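Local coordinates for tail spike protein (Acinetobacter phage vB_AbaP_AS12, PDB 6EU4), which probably recognises and breaks down the capsular polysaccharide of its Acinetobacter host as a trimeric tailspike built largely on a parallel beta-helix, at residues D26-T31 / C76-V81; A32-V37 / Y63-A68; L215-T220 / D237-T242; T269-I274 / N289-C294. All coordinates share one frame; numbering follows the deposited sequence.

Interaction 1: residues D26-T31 / C76-V81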
loop_
_atom_site.group_PDB
_atom_site.type_symbol
_atom_site.label_atom_id
_atom_site.label_comp_id
_atom_site.label_asym_id
_atom_site.label_seq_id
_atom_site.Cartn_x
_atom_site.Cartn_y
_atom_site.Cartn_z
ATOM N N ASP A 26 24.838 -27.711 45.713
ATOM C CA ASP A 26 25.847 -27.618 46.760
ATOM C C ASP A 26 25.622 -26.435 47.695
ATOM O O ASP A 26 26.279 -26.360 48.743
ATOM C CB ASP A 26 27.231 -27.530 46.125
ATOM C CG ASP A 26 27.616 -28.800 45.405
ATOM O OD1 ASP A 26 27.309 -29.898 45.922
ATOM O OD2 ASP A 26 28.214 -28.702 44.318
ATOM N N LEU A 27 24.708 -25.524 47.351
ATOM C CA LEU A 27 24.425 -24.389 48.221
ATOM C C LEU A 27 23.799 -24.834 49.541
ATOM O O LEU A 27 24.151 -24.308 50.603
ATOM C CB LEU A 27 23.514 -23.392 47.501
ATOM C CG LEU A 27 24.128 -22.680 46.286
ATOM C CD1 LEU A 27 23.082 -21.869 45.533
ATOM C CD2 LEU A 27 25.285 -21.777 46.695
ATOM N N GLU A 28 22.888 -25.813 49.501
ATOM C CA GLU A 28 22.171 -26.219 50.713
ATOM C C GLU A 28 23.120 -26.548 51.861
ATOM O O GLU A 28 22.808 -26.285 53.029
ATOM C CB GLU A 28 21.275 -27.428 50.433
ATOM C CG GLU A 28 20.401 -27.819 51.631
ATOM C CD GLU A 28 19.679 -29.141 51.447
ATOM O OE1 GLU A 28 18.772 -29.435 52.259
ATOM O OE2 GLU A 28 20.020 -29.890 50.503
ATOM N N SER A 29 24.276 -27.135 51.554
ATOM C CA SER A 29 25.221 -27.537 52.594
ATOM C C SER A 29 26.428 -26.607 52.622
ATOM O O SER A 29 27.574 -27.065 52.672
ATOM C CB SER A 29 25.673 -28.981 52.376
ATOM O OG SER A 29 26.452 -29.089 51.188
ATOM N N LEU A 30 26.177 -25.303 52.606
ATOM C CA LEU A 30 27.229 -24.293 52.577
ATOM C C LEU A 30 27.116 -23.457 53.850
ATOM O O LEU A 30 26.148 -22.708 54.015
ATOM C CB LEU A 30 27.090 -23.439 51.315
ATOM C CG LEU A 30 28.174 -22.416 50.966
ATOM C CD1 LEU A 30 29.537 -23.059 50.930
ATOM C CD2 LEU A 30 27.875 -21.765 49.615
ATOM N N THR A 31 28.084 -23.596 54.761
ATOM C CA THR A 31 28.102 -22.751 55.952
ATOM C C THR A 31 28.541 -21.349 55.553
ATOM O O THR A 31 29.668 -21.155 55.082
ATOM C CB THR A 31 29.038 -23.309 57.026
ATOM O OG1 THR A 31 30.398 -23.276 56.569
ATOM C CG2 THR A 31 28.664 -24.730 57.398
ATOM N N CYS A 76 16.247 -17.648 44.483
ATOM C CA CYS A 76 16.664 -17.758 45.877
ATOM C C CYS A 76 16.715 -19.234 46.247
ATOM O O CYS A 76 15.674 -19.889 46.338
ATOM C CB CYS A 76 15.718 -16.986 46.796
ATOM S SG CYS A 76 16.199 -17.065 48.544
ATOM N N ILE A 77 17.921 -19.753 46.447
ATOM C CA ILE A 77 18.137 -21.172 46.709
ATOM C C ILE A 77 18.779 -21.266 48.088
ATOM O O ILE A 77 19.965 -20.958 48.265
ATOM C CB ILE A 77 18.986 -21.842 45.622
ATOM C CG1 ILE A 77 18.236 -21.748 44.274
ATOM C CG2 ILE A 77 19.293 -23.302 46.005
ATOM C CD1 ILE A 77 19.025 -22.232 43.040
ATOM N N ASN A 78 17.974 -21.657 49.075
ATOM C CA ASN A 78 18.396 -21.721 50.476
ATOM C C ASN A 78 19.026 -20.404 50.930
ATOM O O ASN A 78 20.040 -20.380 51.634
ATOM C CB ASN A 78 19.356 -22.891 50.706
ATOM C CG ASN A 78 18.833 -24.197 50.137
ATOM O OD1 ASN A 78 19.485 -24.819 49.295
ATOM N ND2 ASN A 78 17.648 -24.610 50.573
ATOM N N GLY A 79 18.405 -19.293 50.534
ATOM C CA GLY A 79 18.867 -17.977 50.914
ATOM C C GLY A 79 19.870 -17.355 49.965
ATOM O O GLY A 79 20.153 -16.158 50.092
ATOM N N TRP A 80 20.418 -18.126 49.027
ATOM C CA TRP A 80 21.420 -17.630 48.089
ATOM C C TRP A 80 20.707 -16.993 46.901
ATOM O O TRP A 80 20.094 -17.689 46.078
ATOM C CB TRP A 80 22.342 -18.763 47.653
ATOM C CG TRP A 80 23.253 -19.213 48.750
ATOM C CD1 TRP A 80 23.010 -20.197 49.663
ATOM C CD2 TRP A 80 24.551 -18.690 49.056
ATOM N NE1 TRP A 80 24.075 -20.320 50.516
ATOM C CE2 TRP A 80 25.039 -19.412 50.163
ATOM C CE3 TRP A 80 25.350 -17.690 48.499
ATOM C CZ2 TRP A 80 26.281 -19.151 50.740
ATOM C CZ3 TRP A 80 26.598 -17.436 49.070
ATOM C CH2 TRP A 80 27.049 -18.172 50.174
ATOM N N VAL A 81 20.803 -15.672 46.800
ATOM C CA VAL A 81 20.059 -14.910 45.801
ATOM C C VAL A 81 20.901 -14.728 44.547
ATOM O O VAL A 81 22.070 -14.327 44.612
ATOM C CB VAL A 81 19.616 -13.555 46.375
ATOM C CG1 VAL A 81 18.913 -12.721 45.317
ATOM C CG2 VAL A 81 18.687 -13.788 47.554
HETATM O O HOH W 1 23.735 -22.454 52.713
#

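Interaction 2: residues A32-V37 / Y63-A68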
loop_
_atom_site.group_PDB
_atom_site.type_symbol
_atom_site.label_atom_id
_atom_site.label_comp_id
_atom_site.label_asym_id
_atom_site.label_seq_id
_atom_site.Cartn_x
_atom_site.Cartn_y
_atom_site.Cartn_z
ATOM N N ALA A 32 27.653 -20.371 55.731
ATOM C CA ALA A 32 27.898 -19.031 55.224
ATOM C C ALA A 32 27.352 -17.986 56.182
ATOM O O ALA A 32 26.317 -18.185 56.824
ATOM C CB ALA A 32 27.265 -18.842 53.841
ATOM N N ASN A 33 28.063 -16.868 56.269
ATOM C CA ASN A 33 27.588 -15.700 56.992
ATOM C C ASN A 33 26.706 -14.845 56.091
ATOM O O ASN A 33 26.814 -14.876 54.862
ATOM C CB ASN A 33 28.753 -14.860 57.502
ATOM C CG ASN A 33 29.488 -15.507 58.662
ATOM O OD1 ASN A 33 28.951 -16.378 59.357
ATOM N ND2 ASN A 33 30.723 -15.068 58.892
ATOM N N ASP A 34 25.829 -14.072 56.725
ATOM C CA ASP A 34 24.972 -13.145 55.998
ATOM C C ASP A 34 25.820 -12.257 55.092
ATOM O O ASP A 34 26.820 -11.682 55.530
ATOM C CB ASP A 34 24.178 -12.295 56.997
ATOM C CG ASP A 34 22.974 -11.617 56.373
ATOM O OD1 ASP A 34 22.490 -12.083 55.325
ATOM O OD2 ASP A 34 22.507 -10.611 56.944
ATOM N N GLY A 35 25.438 -12.175 53.817
ATOM C CA GLY A 35 26.125 -11.322 52.866
ATOM C C GLY A 35 27.298 -11.946 52.132
ATOM O O GLY A 35 27.943 -11.251 51.336
HETATM N N MSE A 36 27.607 -13.215 52.383
HETATM C CA MSE A 36 28.666 -13.929 51.674
HETATM C C MSE A 36 28.370 -13.989 50.168
HETATM O O MSE A 36 27.214 -14.079 49.767
HETATM C CB MSE A 36 28.800 -15.343 52.261
HETATM C CG MSE A 36 29.872 -16.238 51.640
HETATM SE SE MSE A 36 30.149 -17.893 52.679
HETATM C CE MSE A 36 30.985 -17.119 54.259
ATOM N N VAL A 37 29.413 -13.955 49.335
ATOM C CA VAL A 37 29.266 -14.029 47.879
ATOM C C VAL A 37 29.903 -15.320 47.386
ATOM O O VAL A 37 31.054 -15.624 47.726
ATOM C CB VAL A 37 29.906 -12.822 47.169
ATOM C CG1 VAL A 37 29.672 -12.910 45.658
ATOM C CG2 VAL A 37 29.380 -11.504 47.729
ATOM N N TYR A 63 24.371 -14.567 49.838
ATOM C CA TYR A 63 23.579 -15.198 50.884
ATOM C C TYR A 63 22.776 -14.156 51.657
ATOM O O TYR A 63 23.333 -13.174 52.155
ATOM C CB TYR A 63 24.490 -15.981 51.823
ATOM C CG TYR A 63 23.726 -16.751 52.866
ATOM C CD1 TYR A 63 22.790 -17.705 52.493
ATOM C CD2 TYR A 63 23.935 -16.524 54.223
ATOM C CE1 TYR A 63 22.082 -18.414 53.437
ATOM C CE2 TYR A 63 23.231 -17.232 55.176
ATOM C CZ TYR A 63 22.307 -18.177 54.773
ATOM O OH TYR A 63 21.596 -18.884 55.702
ATOM N N VAL A 64 21.462 -14.360 51.728
ATOM C CA VAL A 64 20.554 -13.502 52.489
ATOM C C VAL A 64 19.998 -14.352 53.630
ATOM O O VAL A 64 19.028 -15.097 53.446
ATOM C CB VAL A 64 19.430 -12.936 51.616
ATOM C CG1 VAL A 64 18.509 -12.049 52.440
ATOM C CG2 VAL A 64 20.003 -12.165 50.438
ATOM N N ALA A 65 20.598 -14.211 54.820
ATOM C CA ALA A 65 20.312 -15.126 55.927
ATOM C C ALA A 65 18.830 -15.151 56.286
ATOM O O ALA A 65 18.292 -16.204 56.652
ATOM C CB ALA A 65 21.135 -14.742 57.154
ATOM N N SER A 66 18.155 -14.004 56.212
ATOM C CA SER A 66 16.740 -13.955 56.559
ATOM C C SER A 66 15.869 -14.754 55.599
ATOM O O SER A 66 14.677 -14.941 55.876
ATOM C CB SER A 66 16.262 -12.503 56.591
ATOM O OG SER A 66 16.322 -11.933 55.300
ATOM N N ARG A 67 16.419 -15.215 54.474
ATOM C CA ARG A 67 15.674 -16.025 53.519
ATOM C C ARG A 67 16.241 -17.439 53.410
ATOM O O ARG A 67 15.991 -18.133 52.416
ATOM C CB ARG A 67 15.668 -15.330 52.157
ATOM C CG ARG A 67 15.050 -13.932 52.203
ATOM C CD ARG A 67 15.006 -13.313 50.827
ATOM N NE ARG A 67 14.214 -14.134 49.921
ATOM C CZ ARG A 67 14.186 -13.976 48.600
ATOM N NH1 ARG A 67 14.901 -13.020 48.040
ATOM N NH2 ARG A 67 13.441 -14.774 47.842
ATOM N N ALA A 68 16.985 -17.881 54.429
ATOM C CA ALA A 68 17.686 -19.159 54.364
ATOM C C ALA A 68 16.740 -20.318 54.102
ATOM O O ALA A 68 17.145 -21.322 53.506
ATOM C CB ALA A 68 18.458 -19.401 55.664
#

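Interaction 3: residues L215-T220 / D237-T242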
loop_
_atom_site.group_PDB
_atom_site.type_symbol
_atom_site.label_atom_id
_atom_site.label_comp_id
_atom_site.label_asym_id
_atom_site.label_seq_id
_atom_site.Cartn_x
_atom_site.Cartn_y
_atom_site.Cartn_z
ATOM N N LEU A 215 -6.223 -13.393 23.985
ATOM C CA LEU A 215 -6.442 -11.974 24.286
ATOM C C LEU A 215 -5.067 -11.308 24.365
ATOM O O LEU A 215 -4.361 -11.467 25.367
ATOM C CB LEU A 215 -7.220 -11.802 25.599
ATOM C CG LEU A 215 -8.500 -12.635 25.773
ATOM C CD1 LEU A 215 -9.095 -12.436 27.164
ATOM C CD2 LEU A 215 -9.529 -12.288 24.707
ATOM N N ILE A 216 -4.686 -10.566 23.323
ATOM C CA ILE A 216 -3.357 -9.954 23.252
ATOM C C ILE A 216 -3.476 -8.535 22.722
ATOM O O ILE A 216 -4.403 -8.196 21.976
ATOM C CB ILE A 216 -2.368 -10.756 22.367
ATOM C CG1 ILE A 216 -2.983 -11.046 20.999
ATOM C CG2 ILE A 216 -1.952 -12.038 23.071
ATOM C CD1 ILE A 216 -2.012 -11.653 19.996
ATOM N N ALA A 217 -2.530 -7.697 23.128
ATOM C CA ALA A 217 -2.541 -6.312 22.689
ATOM C C ALA A 217 -1.143 -5.735 22.786
ATOM O O ALA A 217 -0.324 -6.171 23.600
ATOM C CB ALA A 217 -3.481 -5.451 23.538
ATOM N N LEU A 218 -0.917 -4.698 21.991
ATOM C CA LEU A 218 0.193 -3.777 22.210
ATOM C C LEU A 218 1.537 -4.507 22.264
ATOM O O LEU A 218 2.334 -4.315 23.186
ATOM C CB LEU A 218 -0.042 -2.977 23.490
ATOM C CG LEU A 218 -1.313 -2.136 23.500
ATOM C CD1 LEU A 218 -1.650 -1.760 24.942
ATOM C CD2 LEU A 218 -1.178 -0.889 22.647
ATOM N N SER A 219 1.788 -5.359 21.264
ATOM C CA SER A 219 2.901 -6.303 21.333
ATOM C C SER A 219 3.589 -6.409 19.985
ATOM O O SER A 219 3.023 -6.061 18.939
ATOM C CB SER A 219 2.444 -7.702 21.750
ATOM O OG SER A 219 2.006 -7.726 23.095
ATOM N N THR A 220 4.818 -6.931 20.019
ATOM C CA THR A 220 5.541 -7.260 18.797
ATOM C C THR A 220 5.987 -8.715 18.843
ATOM O O THR A 220 6.493 -9.197 19.867
ATOM C CB THR A 220 6.768 -6.363 18.557
ATOM O OG1 THR A 220 7.709 -6.522 19.622
ATOM C CG2 THR A 220 6.362 -4.892 18.459
ATOM N N ASP A 237 -9.042 -11.986 20.273
ATOM C CA ASP A 237 -9.143 -10.530 20.324
ATOM C C ASP A 237 -7.707 -10.039 20.455
ATOM O O ASP A 237 -7.100 -10.165 21.525
ATOM C CB ASP A 237 -10.015 -10.074 21.495
ATOM C CG ASP A 237 -10.213 -8.553 21.557
ATOM O OD1 ASP A 237 -9.365 -7.777 21.082
ATOM O OD2 ASP A 237 -11.236 -8.129 22.144
ATOM N N ALA A 238 -7.170 -9.529 19.351
ATOM C CA ALA A 238 -5.828 -8.978 19.262
ATOM C C ALA A 238 -5.940 -7.555 18.745
ATOM O O ALA A 238 -6.665 -7.298 17.775
ATOM C CB ALA A 238 -4.953 -9.827 18.321
ATOM N N TRP A 239 -5.241 -6.631 19.385
ATOM C CA TRP A 239 -5.225 -5.271 18.867
ATOM C C TRP A 239 -3.860 -4.630 19.051
ATOM O O TRP A 239 -3.143 -4.898 20.022
ATOM C CB TRP A 239 -6.331 -4.433 19.500
ATOM C CG TRP A 239 -6.359 -4.344 21.005
ATOM C CD1 TRP A 239 -6.850 -5.283 21.892
ATOM C CD2 TRP A 239 -5.907 -3.249 21.791
ATOM N NE1 TRP A 239 -6.733 -4.818 23.174
ATOM C CE2 TRP A 239 -6.154 -3.574 23.142
ATOM C CE3 TRP A 239 -5.321 -2.012 21.483
ATOM C CZ2 TRP A 239 -5.819 -2.717 24.184
ATOM C CZ3 TRP A 239 -5.004 -1.159 22.521
ATOM C CH2 TRP A 239 -5.259 -1.519 23.855
HETATM N N MSE A 240 -3.489 -3.805 18.079
HETATM C CA MSE A 240 -2.203 -3.122 18.120
HETATM C C MSE A 240 -1.052 -4.111 18.322
HETATM O O MSE A 240 -0.260 -3.988 19.268
HETATM C CB MSE A 240 -2.190 -2.048 19.214
HETATM C CG MSE A 240 -2.959 -0.817 18.840
HETATM SE SE MSE A 240 -1.913 0.230 17.524
HETATM C CE MSE A 240 -3.325 1.457 16.992
ATOM N N CYS A 241 -0.944 -5.079 17.406
ATOM C CA CYS A 241 0.177 -6.010 17.399
ATOM C C CYS A 241 0.796 -6.040 16.015
ATOM O O CYS A 241 0.085 -5.953 15.005
ATOM C CB CYS A 241 -0.233 -7.430 17.790
ATOM S SG CYS A 241 -0.884 -7.620 19.464
ATOM N N THR A 242 2.123 -6.146 15.975
ATOM C CA THR A 242 2.830 -6.363 14.723
ATOM C C THR A 242 3.507 -7.721 14.742
ATOM O O THR A 242 3.940 -8.217 15.790
ATOM C CB THR A 242 3.870 -5.275 14.443
ATOM O OG1 THR A 242 4.909 -5.342 15.421
ATOM C CG2 THR A 242 3.234 -3.889 14.471
#

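Interaction 4: residues T269-I274 / N289-C294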
loop_
_atom_site.group_PDB
_atom_site.type_symbol
_atom_site.label_atom_id
_atom_site.label_comp_id
_atom_site.label_asym_id
_atom_site.label_seq_id
_atom_site.Cartn_x
_atom_site.Cartn_y
_atom_site.Cartn_z
ATOM N N THR A 269 -8.145 -5.231 16.057
ATOM C CA THR A 269 -7.761 -4.062 15.283
ATOM C C THR A 269 -6.265 -4.078 15.021
ATOM O O THR A 269 -5.484 -4.703 15.736
ATOM C CB THR A 269 -8.086 -2.709 15.949
ATOM O OG1 THR A 269 -7.157 -2.499 17.013
ATOM C CG2 THR A 269 -9.523 -2.638 16.457
ATOM N N THR A 270 -5.891 -3.349 13.980
ATOM C CA THR A 270 -4.516 -2.888 13.753
ATOM C C THR A 270 -3.488 -4.006 13.985
ATOM O O THR A 270 -2.521 -3.874 14.749
ATOM C CB THR A 270 -4.215 -1.633 14.596
ATOM O OG1 THR A 270 -4.492 -1.847 15.989
ATOM C CG2 THR A 270 -5.029 -0.450 14.085
ATOM N N GLN A 271 -3.670 -5.106 13.242
ATOM C CA GLN A 271 -2.666 -6.165 13.130
ATOM C C GLN A 271 -1.900 -5.977 11.828
ATOM O O GLN A 271 -2.509 -5.871 10.758
ATOM C CB GLN A 271 -3.297 -7.562 13.149
ATOM C CG GLN A 271 -4.138 -7.853 14.379
ATOM C CD GLN A 271 -3.313 -7.900 15.652
ATOM O OE1 GLN A 271 -2.492 -8.802 15.850
ATOM N NE2 GLN A 271 -3.532 -6.931 16.532
ATOM N N THR A 272 -0.576 -5.898 11.919
ATOM C CA THR A 272 0.280 -5.817 10.743
ATOM C C THR A 272 1.099 -7.093 10.639
ATOM O O THR A 272 1.666 -7.553 11.636
ATOM C CB THR A 272 1.241 -4.618 10.809
ATOM O OG1 THR A 272 0.510 -3.392 10.929
ATOM C CG2 THR A 272 2.062 -4.513 9.507
ATOM N N PHE A 273 1.193 -7.628 9.418
ATOM C CA PHE A 273 2.000 -8.806 9.108
ATOM C C PHE A 273 2.958 -8.439 7.993
ATOM O O PHE A 273 2.517 -8.064 6.903
ATOM C CB PHE A 273 1.128 -9.984 8.669
ATOM C CG PHE A 273 0.094 -10.378 9.689
ATOM C CD1 PHE A 273 -1.147 -9.769 9.701
ATOM C CD2 PHE A 273 0.357 -11.361 10.631
ATOM C CE1 PHE A 273 -2.099 -10.123 10.649
ATOM C CE2 PHE A 273 -0.600 -11.701 11.586
ATOM C CZ PHE A 273 -1.815 -11.093 11.580
ATOM N N ILE A 274 4.255 -8.536 8.270
ATOM C CA ILE A 274 5.308 -8.196 7.320
ATOM C C ILE A 274 6.172 -9.429 7.134
ATOM O O ILE A 274 6.792 -9.904 8.097
ATOM C CB ILE A 274 6.148 -7.008 7.818
ATOM C CG1 ILE A 274 5.228 -5.782 7.954
ATOM C CG2 ILE A 274 7.283 -6.710 6.844
ATOM C CD1 ILE A 274 5.902 -4.557 8.529
ATOM N N ASN A 289 -11.439 -13.352 11.350
ATOM C CA ASN A 289 -12.773 -12.941 11.749
ATOM C C ASN A 289 -12.671 -11.649 12.549
ATOM O O ASN A 289 -11.874 -11.560 13.489
ATOM C CB ASN A 289 -13.437 -14.051 12.571
ATOM C CG ASN A 289 -14.818 -13.670 13.046
ATOM O OD1 ASN A 289 -15.643 -13.152 12.274
ATOM N ND2 ASN A 289 -15.083 -13.908 14.332
ATOM N N LYS A 290 -13.448 -10.645 12.150
ATOM C CA LYS A 290 -13.470 -9.337 12.813
ATOM C C LYS A 290 -12.074 -8.725 12.878
ATOM O O LYS A 290 -11.676 -8.129 13.880
ATOM C CB LYS A 290 -14.095 -9.439 14.202
ATOM C CG LYS A 290 -15.573 -9.839 14.194
ATOM C CD LYS A 290 -16.495 -8.697 13.748
ATOM C CE LYS A 290 -17.984 -9.062 13.919
ATOM N NZ LYS A 290 -18.892 -7.887 13.712
HETATM N N MSE A 291 -11.351 -8.820 11.768
HETATM C CA MSE A 291 -10.018 -8.279 11.672
HETATM C C MSE A 291 -10.060 -6.903 11.010
HETATM O O MSE A 291 -10.015 -6.789 9.775
HETATM C CB MSE A 291 -9.112 -9.251 10.891
HETATM C CG MSE A 291 -8.568 -10.374 11.799
HETATM SE SE MSE A 291 -7.081 -9.754 12.941
HETATM C CE MSE A 291 -5.584 -10.319 11.887
ATOM N N GLN A 292 -10.124 -5.859 11.833
ATOM C CA GLN A 292 -10.218 -4.493 11.343
ATOM C C GLN A 292 -8.828 -3.873 11.227
ATOM O O GLN A 292 -7.964 -4.095 12.083
ATOM C CB GLN A 292 -11.081 -3.640 12.277
ATOM C CG GLN A 292 -12.303 -4.350 12.869
ATOM C CD GLN A 292 -13.189 -4.949 11.803
ATOM O OE1 GLN A 292 -13.028 -4.668 10.618
ATOM N NE2 GLN A 292 -14.137 -5.778 12.220
ATOM N N GLY A 293 -8.629 -3.054 10.190
ATOM C CA GLY A 293 -7.352 -2.342 10.074
ATOM C C GLY A 293 -6.130 -3.230 9.940
ATOM O O GLY A 293 -5.073 -2.915 10.510
ATOM N N CYS A 294 -6.236 -4.302 9.159
ATOM C CA CYS A 294 -5.184 -5.301 9.011
ATOM C C CYS A 294 -4.423 -5.118 7.703
ATOM O O CYS A 294 -5.032 -5.028 6.632
ATOM C CB CYS A 294 -5.800 -6.696 9.048
ATOM S SG CYS A 294 -4.642 -8.024 8.726
HETATM O O HOH W 2 -6.370 -6.256 12.461
#

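Interaction 1: residues D26-T31 / C76-V81
One water joins Leu27 and Leu30 to Trp80. It donates to Leu27 O and to Leu30 O, 2.8 Å away in each case, and accepts from Trp80 NE1, so it takes the place of a direct hydrogen bond between the two segments and holds the indole by its edge. The same ring is packed from above. Leu27 CD2 sits over the five-membered ring, 3.9 Å from its centroid and only 11° off the normal, a CH-pi contact; its sister CD1 reaches instead to Trp80 CB and Ile77 CG2. Leu30 comes in obliquely at the benzene end of the indole, CD2 3.3 Å from Trp80 CZ2, its CG having been swung anti to the backbone N (chi1 -173°). Asn78 OD1 rests against Glu28 CA and CB, at 3.3 Å from CA, while the extended Glu28 side chain leads away. Trp80 also meets the ring of Tyr63. Ile77 and Trp80 exchange backbone hydrogen bonds in both directions across a type I' turn, with Asn78 and Gly79 at its tip: the arrangement is that of a tight beta-hairpin with a two-residue turn, whose tryptophan is covered by a preceding loop.

Interaction 2: residues A32-V37 / Y63-A68
Tyr63 meets the 32-37 loop through both its backbone N-H and its backbone carbonyl. Tyr63 N donates to Met36 O at 2.9 Å, and Gly35 N gives its hydrogen to Tyr63 O. Asp34 OD1 takes the amide of Ala65, with Ala65 N 2.9 Å away and the N-H pointing almost straight at it (176°). The amide approaches from above the carboxylate plane, 47° out of it. CG of Asp34 lies anti to the backbone N (chi1 -162°), which carries the carboxylate across to Ala65 and brings OD1 within 3.5 Å of Ala65 CB. The Tyr63 ring adds a softer contact: its CD2 edge lies 3.4 Å from Asn33 O, and Ala32 CB touches the same carbon.

Further out, Asn33 O accepts the N-H of Met36, closing a type II turn that sets Asp34 and Gly35 at its corners. Ala65 opens a short 3-10 segment, and the Tyr63 ring meets that of Trp80 at an oblique angle. Gly35 O accepts a hydrogen bond from Lys41 NZ of the second subunit. The chemistry is thus reciprocal backbone hydrogen bonding between two chain segments, supplemented by a carboxylate whose negative charge is probably eased by the amide it receives.

Interaction 3: residues L215-T220 / D237-T242
Ala217 supplies the bump that the indole of Trp239 receives. Its CB lies over the ring face, 3.4 Å from the centroid of the five-membered ring and 19° off the normal, a close CH-pi contact. Trp239 CG stands between its own backbone N and carbonyl carbon (chi1 56°), a posture that folds the ring back over the neighbouring strand. Leu218 fills in beside the six-membered part: CD1 approaches Trp239 CH2 at 3.8 Å, while CD2 drops into the angle between the ring and Met240 CB. On the other face of the strands, Ile216 CG1 nestles against Ala238 CB at 3.5 Å, and its CD1 points toward Cys241 SG. That sulfur sits under the bend, 3.8 Å from Ala217 C.

Leu218 and Met240, both in left-handed backbone conformation, turn the corner in step, so the rungs stack bend upon bend. Backbone hydrogen bonds of a parallel pairing run before and after it, among them Leu218 N to Trp239 O at 3.0 Å, and Ser219 OG spans the corner to Ala217 O. Beyond the corner, Thr220 and Thr242 lie side by side; their hydroxyls are hydrogen-bonded to His192 and to Glu244 of the second subunit respectively. In this buried beta-helix stack the strands satisfy much of each other's backbone polarity, apolar side chains interlock, and hydroxyls find partners within the chain or, for Thr242, in the second subunit.

Interaction 4: residues T269-I274 / N289-C294
Thr270 and Gln292 provide the direct hydrogen bond between the segments, Thr270 N to Gln292 O at 2.9 Å, bent to 137°. A water extends it: it donates to the same Gln292 O and accepts from Gln271 N, 3.0 Å away, linking Gln271 N to a carbonyl it does not bond directly. Weaker CA-H...O contacts continue the pairing, such as Cys294 CA to Gln271 O at 3.2 Å.

The apolar contacts gather round Phe273 and the side chain of selenomethionine Met291. Met291, bent at both chi2 and chi3, curls so that its CE meets the edge of the Phe273 ring, 3.7 Å from CE1, and its SE lies against Gln271 CG. Cys294 SG comes to that edge too, 5.0 Å from the ring centroid and 83° off the normal, an edge-on sulfur-aromatic contact. Trp243 stacks on Phe273.

Within 269-274, Gln271 folds back so that NE2 donates nearly straight (174°) to Thr269 O, while its OE1 accepts from Trp243. Both NE2 and OE1 of this buried amide have a partner, which probably fixes its rotation. What remains is a polarisable patch of sulfur, selenium and aromatic ring beside a backbone link made by one bent hydrogen bond and a water.

Following the chain from the N terminus, interaction 1 closes the outer loop as the hairpin at 76-81 returns to the 26-31 loop, and interaction 2 is nested inside it, joining residues 32-37 to 63-68. The two touch, Gly79 O facing Val64 N, so together they tie the loops of the small N-terminal sheet. Interactions 3 and 4 follow in series, about 41 to 52 Å away between centres, each joining successive rungs of the beta-helix. They meet through segments 237-242 and 269-274, with Ala238 O against Thr269 N, so that 215-220, 237-242, 269-274 and 289-294 stack in order along the helix. All four reach the second subunit, interaction 1 through Val81 alone.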